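Putative ABC transporter (Thermobispora bispora, PDB 4PE6) probably binds a carbohydrate-related solute for uptake by an ABC transporter, and here holds trihydroxybutanoic acid in the cleft between its two domains. Local coordinates at residues K57-P62 with V71-S76; G31-M36 with L86-S91; D215-A220 with L242-D247; G186-A191 with I211-G216. All blocks are in the same frame, centred on the assembly; numbering follows the deposited sequence.

Interaction 1: K57-P62 with V71-S76; sequences KVVNAP and VAQIKS
Val-59 and Gln-73 join a strand to the helix that follows it, a beta-alpha unit in the N-terminal domain of the periplasmic binding protein fold. Strand 55-60 is the outermost strand on this side of the sheet. Helix 67-78 leads on to the parallel strand 84-88, which completes a beta-alpha-beta crossover. The side chain of Gln-73 carries the contact from the helix side. It runs extended across Val-59, and its CD lies 3.5 Å from Val-59 CG1. That methyl is anti to its own backbone N (chi1 179°), which turns it to the helix. The far end of the glutamine is polar. NE2 donates to Asn-60 O at 3.1 Å and arrives from above the carbonyl plane. The Asn-60 side chain points away, and its OD1 bonds Asn-25 ND2 on the neighbouring strand. Cutting the Gln-73 side chain back to an alanine is likely to leave Asn-60 O without this donor and to open a gap beside the Val-59 methyl. OE1 of Gln-73 packs on Ala-61, 3.3 Å from its CA. The same OE1 accepts from a water at 2.7 Å, and that water also donates to Val-59 O at 2.9 Å.

Interaction 2: G31-M36 with L86-S91; sequences GWRQTM and LINPAS. With LTH ((2R,3S)-2,3,4-trihydroxybutanoic acid), chain C.
Arg-33 and Asn-88 meet at the pocket, where the amide lies over one face of the guanidinium. The two planes are only 22° apart, and Asn-88 ND2 sits 3.4 Å above the guanidinium plane. The bound trihydroxybutanoic acid lies at the edge of the same group. Arg-33 NE is shared between two ligand oxygens, at 3.0 Å from carboxylate O and 3.0 Å from hydroxyl O2. NH2 adds a weak bond to O2. The arginine reaches them because its chain bends at chi2 (-71°). Trp-32 covers the ligand from another side. Its indole face lies against C1 and C2, with C2 3.5 Å above the ring plane. Without the indole, as with a serine in its place, C1 and C2 would probably lose this flat wall and the acid would be freer to shift. Second-shell bonds position these groups. Trp-32 NE1 donates a hydrogen bond to Ser-259 O, and Arg-33 NH1 donates one to Asn-25 OD1. Asn-88 ND2 bonds Asp-113 OD2, while OD1 of that aspartate bonds the ligand. A water accepts from Arg-33 NH2 at 2.9 Å and lies within bonding distance of Pro-89 O. Helix 31-36 runs antiparallel to strand 86-88, with axes 12.5 Å apart. That strand lies between strands 20-25 and 108-112, and Ile-87 packs on helix 67-78.

Interaction 3: D215-A220 with L242-D247; sequences DGYGVA and LSYWKD
Tyr-244 on helix 239-247 meets Tyr-217 and Ala-220 on helix 216-226. Ahead of it in the chain, Leu-242 turns to the protein interior and packs on Ala-256 and Trp-299. Tyr-244 then carries the whole contact. Its CG is anti to the backbone N (chi1 173°), which lays the ring across to the other helix. Tyr-217 turns an edge to the face of Tyr-244. This is a T-shaped pair, with centroids 5.4 Å apart and planes at 82°. The edge atoms CD1 and CE1 of Tyr-217 do the touching. CD1 comes 3.8 Å from Tyr-244 CB and 3.9 Å from its CG. The far end of Tyr-244 rests by Ala-220, whose CB is 3.6 Å from OH and 4.0 Å from CE2. These helices follow the adjacent parallel strands 209-211 and 232-235. They belong to successive beta-alpha units of the C-terminal domain, and they pack side by side on the sheet. Next comes Trp-245, which leaves the contact and turns inward to Phe-235, with a cation-pi contact to Arg-296. At Asp-247, the last residue of the helix, the backbone N donates to Ser-243 O at 2.7 Å.

Interaction 4: G186-A191 with I211-G216; sequences GMCDGA and IGCGDG
Cys-188 and Cys-213 form a disulfide between two loops of the C-terminal domain. The loops follow strands 178-185 and 209-211, at the end of the sheet that faces the ligand. The tight part is here. The SG atoms are 2.0 Å apart, and the chi3 torsion of the bridge is 79°. The two ends are built differently. Cys-213 SG is anti to its backbone N (chi1 180°), while Cys-188 SG lies beside its own. Cys-188 CA also makes a CH...O contact of 3.1 Å with Cys-213 O. Beyond the disulfide the two backbones stay close, but no direct hydrogen bond crosses between them. Waters bridge them instead. One accepts from Cys-188 N at 2.9 Å and donates to Asp-215 OD2 at 2.9 Å. A second water lies 2.6 Å from Cys-188 O and 2.7 Å from Gly-214 O. A third accepts from Gly-190 N, at the start of helix 190-200. Asp-215 OD2 also takes the Cys-213 N-H at 2.8 Å, from above the carboxylate plane, and this folds the loop back on itself. Gly-212 fits this turn, as a side chain there would run into Asp-215 OD1. Two donors on OD2 are consistent with a charged carboxylate. Cys-188 also touches the ligand, so the covalent link ties one wall of the pocket to the neighbouring loop.

Overall arrangement
From the N terminus, interaction 2 opens at helix 31-49 and closes at strand 84-88. Interaction 1 falls wholly within that span, as 57-62 and 71-76 come between. The two touch where Ile-74 packs on Ile-87, and both belong to the N-terminal domain. The chain then passes to the C-terminal domain. Interaction 4 opens at 186-191 and closes at 211-216. Interaction 3 starts on that closing segment, sharing Asp-215 and Gly-216, and ends at 242-247. Interactions 1 and 3 are the outlying pair, with centres about 33 Å apart. Interactions 2 and 4 come within about 5 Å at their nearest atoms, and both reach the ligand from their own domain.

Interaction 1: K57-P62 with V71-S76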
# COMPACT_ATOMS: atom_id res chain seq x y z
N LYS A 57 -3.69 20.26 -0.17
CA LYS A 57 -4.96 19.78 0.32
C LYS A 57 -5.09 18.27 0.13
O LYS A 57 -4.75 17.74 -0.95
CB LYS A 57 -6.10 20.49 -0.40
CG LYS A 57 -7.44 20.38 0.31
CD LYS A 57 -8.52 21.10 -0.49
CE LYS A 57 -9.92 20.72 -0.05
NZ LYS A 57 -10.27 21.46 1.18
N VAL A 58 -5.57 17.60 1.17
CA VAL A 58 -5.92 16.19 1.14
C VAL A 58 -7.43 15.98 1.22
O VAL A 58 -8.11 16.50 2.12
CB VAL A 58 -5.26 15.45 2.32
CG1 VAL A 58 -5.78 14.02 2.43
CG2 VAL A 58 -3.75 15.46 2.13
N VAL A 59 -7.96 15.18 0.31
CA VAL A 59 -9.35 14.78 0.42
C VAL A 59 -9.48 13.27 0.33
O VAL A 59 -8.97 12.66 -0.61
CB VAL A 59 -10.21 15.47 -0.63
CG1 VAL A 59 -11.65 15.01 -0.49
CG2 VAL A 59 -10.12 17.00 -0.46
N ASN A 60 -10.13 12.68 1.34
CA ASN A 60 -10.35 11.23 1.38
C ASN A 60 -11.80 10.90 1.05
O ASN A 60 -12.73 11.49 1.62
CB ASN A 60 -10.06 10.65 2.78
CG ASN A 60 -8.62 10.85 3.21
OD1 ASN A 60 -7.67 10.41 2.54
ND2 ASN A 60 -8.44 11.50 4.37
N ALA A 61 -12.00 9.93 0.16
CA ALA A 61 -13.34 9.39 -0.08
C ALA A 61 -13.71 8.41 1.06
O ALA A 61 -12.95 7.51 1.36
CB ALA A 61 -13.39 8.70 -1.44
N PRO A 62 -14.87 8.60 1.72
CA PRO A 62 -15.24 7.66 2.79
C PRO A 62 -15.83 6.36 2.24
O PRO A 62 -16.10 6.26 1.05
CB PRO A 62 -16.30 8.44 3.59
CG PRO A 62 -16.91 9.35 2.59
CD PRO A 62 -15.80 9.74 1.66
N VAL A 71 -14.83 10.69 -7.44
CA VAL A 71 -14.95 11.45 -8.68
C VAL A 71 -15.55 12.82 -8.38
O VAL A 71 -15.05 13.84 -8.85
CB VAL A 71 -15.79 10.69 -9.73
CG1 VAL A 71 -16.10 11.60 -10.91
CG2 VAL A 71 -15.04 9.44 -10.19
N ALA A 72 -16.62 12.84 -7.59
CA ALA A 72 -17.21 14.11 -7.15
C ALA A 72 -16.20 14.97 -6.40
O ALA A 72 -16.10 16.16 -6.65
CB ALA A 72 -18.44 13.88 -6.26
N GLN A 73 -15.45 14.36 -5.50
CA GLN A 73 -14.45 15.11 -4.75
C GLN A 73 -13.37 15.73 -5.65
O GLN A 73 -12.91 16.85 -5.41
CB GLN A 73 -13.83 14.24 -3.68
CG GLN A 73 -14.77 13.91 -2.54
CD GLN A 73 -14.17 12.90 -1.57
OE1 GLN A 73 -13.33 12.08 -1.95
NE2 GLN A 73 -14.60 12.97 -0.32
N ILE A 74 -12.95 14.99 -6.67
CA ILE A 74 -11.95 15.52 -7.57
C ILE A 74 -12.49 16.75 -8.32
O ILE A 74 -11.80 17.75 -8.44
CB ILE A 74 -11.42 14.42 -8.51
CG1 ILE A 74 -10.63 13.39 -7.69
CG2 ILE A 74 -10.58 15.03 -9.63
CD1 ILE A 74 -10.11 12.20 -8.47
N LYS A 75 -13.75 16.71 -8.76
CA LYS A 75 -14.35 17.89 -9.38
C LYS A 75 -14.38 19.09 -8.43
O LYS A 75 -14.09 20.21 -8.85
CB LYS A 75 -15.73 17.57 -9.92
CG LYS A 75 -15.69 16.52 -11.02
CD LYS A 75 -17.06 15.98 -11.34
CE LYS A 75 -16.98 14.99 -12.50
NZ LYS A 75 -18.30 14.39 -12.75
N SER A 76 -14.68 18.88 -7.15
CA SER A 76 -14.64 19.99 -6.19
C SER A 76 -13.20 20.51 -6.01
O SER A 76 -12.98 21.73 -5.86
CB SER A 76 -15.27 19.62 -4.84
OG SER A 76 -16.69 19.54 -4.96
O HOH W 1 -10.82 12.33 -2.81

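Interaction 2: G31-M36 with L86-S91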
# COMPACT_ATOMS: atom_id res chain seq x y z
N GLY A 31 -4.75 1.50 8.33
CA GLY A 31 -3.64 2.24 8.94
C GLY A 31 -2.55 2.57 7.93
O GLY A 31 -1.85 3.57 8.08
N TRP A 32 -2.43 1.73 6.88
CA TRP A 32 -1.43 1.97 5.83
C TRP A 32 -1.76 3.30 5.14
O TRP A 32 -0.89 4.14 4.91
CB TRP A 32 -1.40 0.77 4.85
CG TRP A 32 -0.34 0.85 3.77
CD1 TRP A 32 0.85 0.21 3.76
CD2 TRP A 32 -0.42 1.58 2.53
NE1 TRP A 32 1.55 0.53 2.62
CE2 TRP A 32 0.78 1.34 1.84
CE3 TRP A 32 -1.38 2.42 1.96
CZ2 TRP A 32 1.05 1.91 0.60
CZ3 TRP A 32 -1.13 2.97 0.74
CH2 TRP A 32 0.08 2.71 0.05
N ARG A 33 -3.04 3.49 4.83
CA ARG A 33 -3.49 4.70 4.14
C ARG A 33 -3.34 5.93 5.03
O ARG A 33 -3.07 7.02 4.55
CB ARG A 33 -4.93 4.56 3.69
CG ARG A 33 -5.17 3.56 2.57
CD ARG A 33 -4.64 4.03 1.20
NE ARG A 33 -4.93 2.99 0.22
CZ ARG A 33 -5.76 3.10 -0.83
NH1 ARG A 33 -6.37 4.22 -1.12
NH2 ARG A 33 -5.96 2.06 -1.61
N GLN A 34 -3.52 5.73 6.33
CA GLN A 34 -3.31 6.80 7.28
C GLN A 34 -1.85 7.22 7.38
O GLN A 34 -1.56 8.40 7.45
CB GLN A 34 -3.91 6.44 8.63
CG GLN A 34 -5.40 6.69 8.59
CD GLN A 34 -6.18 5.85 9.55
OE1 GLN A 34 -5.71 5.55 10.65
NE2 GLN A 34 -7.38 5.46 9.15
N THR A 35 -0.92 6.27 7.30
CA THR A 35 0.49 6.61 7.27
C THR A 35 0.81 7.30 5.94
O THR A 35 1.57 8.28 5.89
CB THR A 35 1.37 5.38 7.49
OG1 THR A 35 1.21 4.90 8.83
CG2 THR A 35 2.84 5.73 7.27
N MSE A 36 0.21 6.82 4.85
CA MSE A 36 0.45 7.41 3.54
C MSE A 36 0.09 8.87 3.52
O MSE A 36 0.83 9.69 2.99
CB MSE A 36 -0.33 6.60 2.50
CG MSE A 36 -0.42 7.39 1.21
SE MSE A 36 -1.74 6.49 0.08
CE MSE A 36 -3.21 7.65 0.69
N LEU A 86 -2.55 14.62 -7.14
CA LEU A 86 -2.05 13.28 -6.85
C LEU A 86 -3.21 12.38 -6.52
O LEU A 86 -4.06 12.75 -5.67
CB LEU A 86 -1.06 13.30 -5.68
CG LEU A 86 -0.03 14.43 -5.67
CD1 LEU A 86 0.93 14.29 -4.50
CD2 LEU A 86 0.74 14.49 -6.97
N ILE A 87 -3.29 11.22 -7.16
CA ILE A 87 -4.50 10.40 -7.01
C ILE A 87 -4.18 8.97 -6.62
O ILE A 87 -3.43 8.27 -7.32
CB ILE A 87 -5.35 10.35 -8.29
CG1 ILE A 87 -5.71 11.74 -8.75
CG2 ILE A 87 -6.59 9.47 -8.05
CD1 ILE A 87 -6.39 11.75 -10.10
N ASN A 88 -4.75 8.52 -5.49
CA ASN A 88 -4.81 7.10 -5.19
C ASN A 88 -6.22 6.63 -5.55
O ASN A 88 -7.22 6.89 -4.82
CB ASN A 88 -4.45 6.80 -3.75
CG ASN A 88 -4.24 5.31 -3.48
OD1 ASN A 88 -4.93 4.48 -4.04
ND2 ASN A 88 -3.28 4.98 -2.61
N PRO A 89 -6.33 5.97 -6.70
CA PRO A 89 -7.66 5.74 -7.26
C PRO A 89 -8.43 4.61 -6.62
O PRO A 89 -7.88 3.54 -6.35
CB PRO A 89 -7.37 5.45 -8.74
CG PRO A 89 -6.02 4.89 -8.74
CD PRO A 89 -5.26 5.50 -7.59
N ALA A 90 -9.71 4.87 -6.37
CA ALA A 90 -10.60 3.86 -5.81
C ALA A 90 -10.88 2.73 -6.82
O ALA A 90 -11.06 1.58 -6.40
CB ALA A 90 -11.92 4.50 -5.37
N SER A 91 -10.87 3.06 -8.11
CA SER A 91 -11.27 2.14 -9.20
C SER A 91 -10.25 2.12 -10.32
O SER A 91 -9.60 3.12 -10.59
CB SER A 91 -12.63 2.56 -9.79
OG SER A 91 -12.83 2.07 -11.13
O1 LTH C . -2.73 -1.27 1.92
C1 LTH C . -3.24 -0.39 1.13
O LTH C . -4.22 0.35 1.37
C2 LTH C . -2.52 -0.13 -0.22
O2 LTH C . -3.24 0.85 -1.01
C3 LTH C . -2.41 -1.39 -1.05
O3 LTH C . -3.70 -1.92 -1.30
C4 LTH C . -1.75 -1.04 -2.40
O4 LTH C . -0.40 -0.61 -2.09
O HOH W 2 -7.99 3.07 -3.39

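Interaction 3: D215-A220 with L242-D247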
# COMPACT_ATOMS: atom_id res chain seq x y z
N ASP A 215 -2.34 -7.62 7.50
CA ASP A 215 -3.45 -7.71 8.45
C ASP A 215 -3.22 -8.76 9.52
O ASP A 215 -4.14 -9.06 10.30
CB ASP A 215 -4.72 -8.05 7.67
CG ASP A 215 -4.51 -9.22 6.73
OD1 ASP A 215 -3.64 -10.07 7.06
OD2 ASP A 215 -5.18 -9.30 5.67
N GLY A 216 -2.01 -9.31 9.57
CA GLY A 216 -1.71 -10.45 10.43
C GLY A 216 -1.93 -10.23 11.92
O GLY A 216 -2.20 -11.19 12.65
N TYR A 217 -1.82 -9.00 12.40
CA TYR A 217 -2.03 -8.74 13.85
C TYR A 217 -3.50 -8.96 14.17
O TYR A 217 -3.82 -9.59 15.15
CB TYR A 217 -1.59 -7.32 14.25
CG TYR A 217 -1.78 -7.00 15.72
CD1 TYR A 217 -0.80 -7.32 16.65
CD2 TYR A 217 -2.95 -6.39 16.18
CE1 TYR A 217 -0.98 -7.02 18.00
CE2 TYR A 217 -3.13 -6.11 17.51
CZ TYR A 217 -2.14 -6.42 18.42
OH TYR A 217 -2.34 -6.12 19.73
N GLY A 218 -4.38 -8.45 13.32
CA GLY A 218 -5.83 -8.65 13.46
C GLY A 218 -6.25 -10.09 13.30
O GLY A 218 -7.10 -10.60 14.02
N VAL A 219 -5.64 -10.77 12.34
CA VAL A 219 -5.88 -12.19 12.15
C VAL A 219 -5.48 -12.96 13.43
O VAL A 219 -6.25 -13.78 13.98
CB VAL A 219 -5.14 -12.67 10.87
CG1 VAL A 219 -5.13 -14.19 10.75
CG2 VAL A 219 -5.79 -12.04 9.65
N ALA A 220 -4.32 -12.63 13.97
CA ALA A 220 -3.86 -13.26 15.20
C ALA A 220 -4.87 -13.09 16.36
O ALA A 220 -5.18 -14.05 17.04
CB ALA A 220 -2.48 -12.73 15.57
N LEU A 242 5.21 -5.64 14.35
CA LEU A 242 6.62 -6.01 14.53
C LEU A 242 6.96 -6.37 15.98
O LEU A 242 7.63 -7.38 16.23
CB LEU A 242 7.54 -4.90 14.03
CG LEU A 242 7.96 -4.98 12.55
CD1 LEU A 242 6.96 -5.65 11.63
CD2 LEU A 242 8.28 -3.58 12.05
N SER A 243 6.47 -5.57 16.92
CA SER A 243 6.65 -5.84 18.34
C SER A 243 5.95 -7.13 18.79
O SER A 243 6.49 -7.88 19.62
CB SER A 243 6.12 -4.67 19.18
OG SER A 243 6.64 -3.42 18.73
N TYR A 244 4.75 -7.38 18.27
CA TYR A 244 4.01 -8.59 18.59
C TYR A 244 4.75 -9.82 18.07
O TYR A 244 4.87 -10.84 18.76
CB TYR A 244 2.59 -8.52 18.01
CG TYR A 244 1.79 -9.79 18.15
CD1 TYR A 244 1.08 -10.07 19.32
CD2 TYR A 244 1.74 -10.72 17.11
CE1 TYR A 244 0.34 -11.24 19.45
CE2 TYR A 244 1.01 -11.89 17.23
CZ TYR A 244 0.32 -12.14 18.39
OH TYR A 244 -0.40 -13.30 18.50
N TRP A 245 5.26 -9.70 16.84
CA TRP A 245 6.11 -10.71 16.21
C TRP A 245 7.31 -11.07 17.13
O TRP A 245 7.62 -12.24 17.34
CB TRP A 245 6.56 -10.17 14.85
CG TRP A 245 7.18 -11.15 13.89
CD1 TRP A 245 7.31 -12.49 14.04
CD2 TRP A 245 7.74 -10.83 12.61
NE1 TRP A 245 7.93 -13.04 12.95
CE2 TRP A 245 8.20 -12.04 12.05
CE3 TRP A 245 7.89 -9.65 11.87
CZ2 TRP A 245 8.82 -12.10 10.80
CZ3 TRP A 245 8.51 -9.70 10.64
CH2 TRP A 245 8.97 -10.92 10.11
N LYS A 246 7.96 -10.05 17.68
CA LYS A 246 9.11 -10.27 18.57
C LYS A 246 8.68 -10.76 19.95
O LYS A 246 9.13 -11.82 20.40
CB LYS A 246 9.95 -8.98 18.69
CG LYS A 246 11.18 -9.10 19.57
CD LYS A 246 12.05 -10.30 19.19
CE LYS A 246 13.35 -10.34 19.98
NZ LYS A 246 14.23 -9.18 19.68
N ASP A 247 7.79 -10.02 20.60
CA ASP A 247 7.43 -10.28 21.99
C ASP A 247 6.86 -11.69 22.20
O ASP A 247 7.04 -12.27 23.26
CB ASP A 247 6.45 -9.22 22.52
CG ASP A 247 7.03 -7.81 22.48
OD1 ASP A 247 8.22 -7.65 22.11
OD2 ASP A 247 6.29 -6.85 22.80

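Interaction 4: G186-A191 with I211-G216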
# COMPACT_ATOMS: atom_id res chain seq x y z
N GLY A 186 -10.57 -8.21 3.92
CA GLY A 186 -10.01 -7.51 5.07
C GLY A 186 -9.75 -6.03 4.88
O GLY A 186 -9.55 -5.32 5.86
N MSE A 187 -9.71 -5.55 3.62
CA MSE A 187 -9.37 -4.13 3.32
C MSE A 187 -7.99 -3.70 3.83
O MSE A 187 -7.75 -2.52 4.04
CB MSE A 187 -10.47 -3.16 3.82
CG MSE A 187 -11.89 -3.52 3.43
SE MSE A 187 -12.19 -3.49 1.47
CE MSE A 187 -12.10 -1.56 1.15
N CYS A 188 -7.06 -4.65 3.96
CA CYS A 188 -5.73 -4.44 4.61
C CYS A 188 -5.86 -3.73 5.96
O CYS A 188 -5.01 -2.92 6.34
CB CYS A 188 -4.74 -3.70 3.72
SG CYS A 188 -4.77 -4.19 1.99
N ASP A 189 -6.94 -4.04 6.66
CA ASP A 189 -7.24 -3.43 7.96
C ASP A 189 -7.36 -4.53 9.00
O ASP A 189 -8.19 -5.40 8.88
CB ASP A 189 -8.54 -2.66 7.90
CG ASP A 189 -8.89 -2.01 9.22
OD1 ASP A 189 -8.02 -1.30 9.76
OD2 ASP A 189 -10.02 -2.21 9.73
N GLY A 190 -6.52 -4.46 10.03
CA GLY A 190 -6.51 -5.50 11.07
C GLY A 190 -7.87 -5.80 11.69
O GLY A 190 -8.28 -6.98 11.76
N ALA A 191 -8.57 -4.77 12.13
CA ALA A 191 -9.85 -4.96 12.81
C ALA A 191 -10.90 -5.55 11.86
O ALA A 191 -11.67 -6.43 12.25
CB ALA A 191 -10.35 -3.66 13.42
N ILE A 211 -3.10 -15.95 4.42
CA ILE A 211 -2.43 -15.12 3.44
C ILE A 211 -3.28 -13.88 3.23
O ILE A 211 -4.37 -13.94 2.63
CB ILE A 211 -2.22 -15.87 2.11
CG1 ILE A 211 -1.35 -17.11 2.33
CG2 ILE A 211 -1.56 -14.97 1.09
CD1 ILE A 211 -1.15 -17.97 1.09
N GLY A 212 -2.79 -12.77 3.75
CA GLY A 212 -3.54 -11.55 3.74
C GLY A 212 -2.80 -10.36 3.20
O GLY A 212 -1.77 -10.51 2.53
N CYS A 213 -3.33 -9.19 3.52
CA CYS A 213 -2.80 -7.91 3.09
C CYS A 213 -2.48 -7.09 4.34
O CYS A 213 -3.35 -6.38 4.85
CB CYS A 213 -3.84 -7.17 2.25
SG CYS A 213 -3.30 -5.56 1.66
N GLY A 214 -1.27 -7.24 4.85
CA GLY A 214 -0.80 -6.48 6.01
C GLY A 214 -1.83 -6.46 7.13
O GLY A 214 -2.16 -5.41 7.67
N ASP A 215 -2.34 -7.62 7.50
CA ASP A 215 -3.45 -7.71 8.45
C ASP A 215 -3.22 -8.76 9.52
O ASP A 215 -4.14 -9.06 10.30
CB ASP A 215 -4.72 -8.05 7.67
CG ASP A 215 -4.51 -9.22 6.73
OD1 ASP A 215 -3.64 -10.07 7.06
OD2 ASP A 215 -5.18 -9.30 5.67
N GLY A 216 -2.01 -9.31 9.57
CA GLY A 216 -1.71 -10.45 10.43
C GLY A 216 -1.93 -10.23 11.92
O GLY A 216 -2.20 -11.19 12.65
O HOH W 3 -6.87 -7.52 4.22
O HOH W 4 -2.57 -2.75 7.20
O HOH W 5 -3.95 -3.56 9.71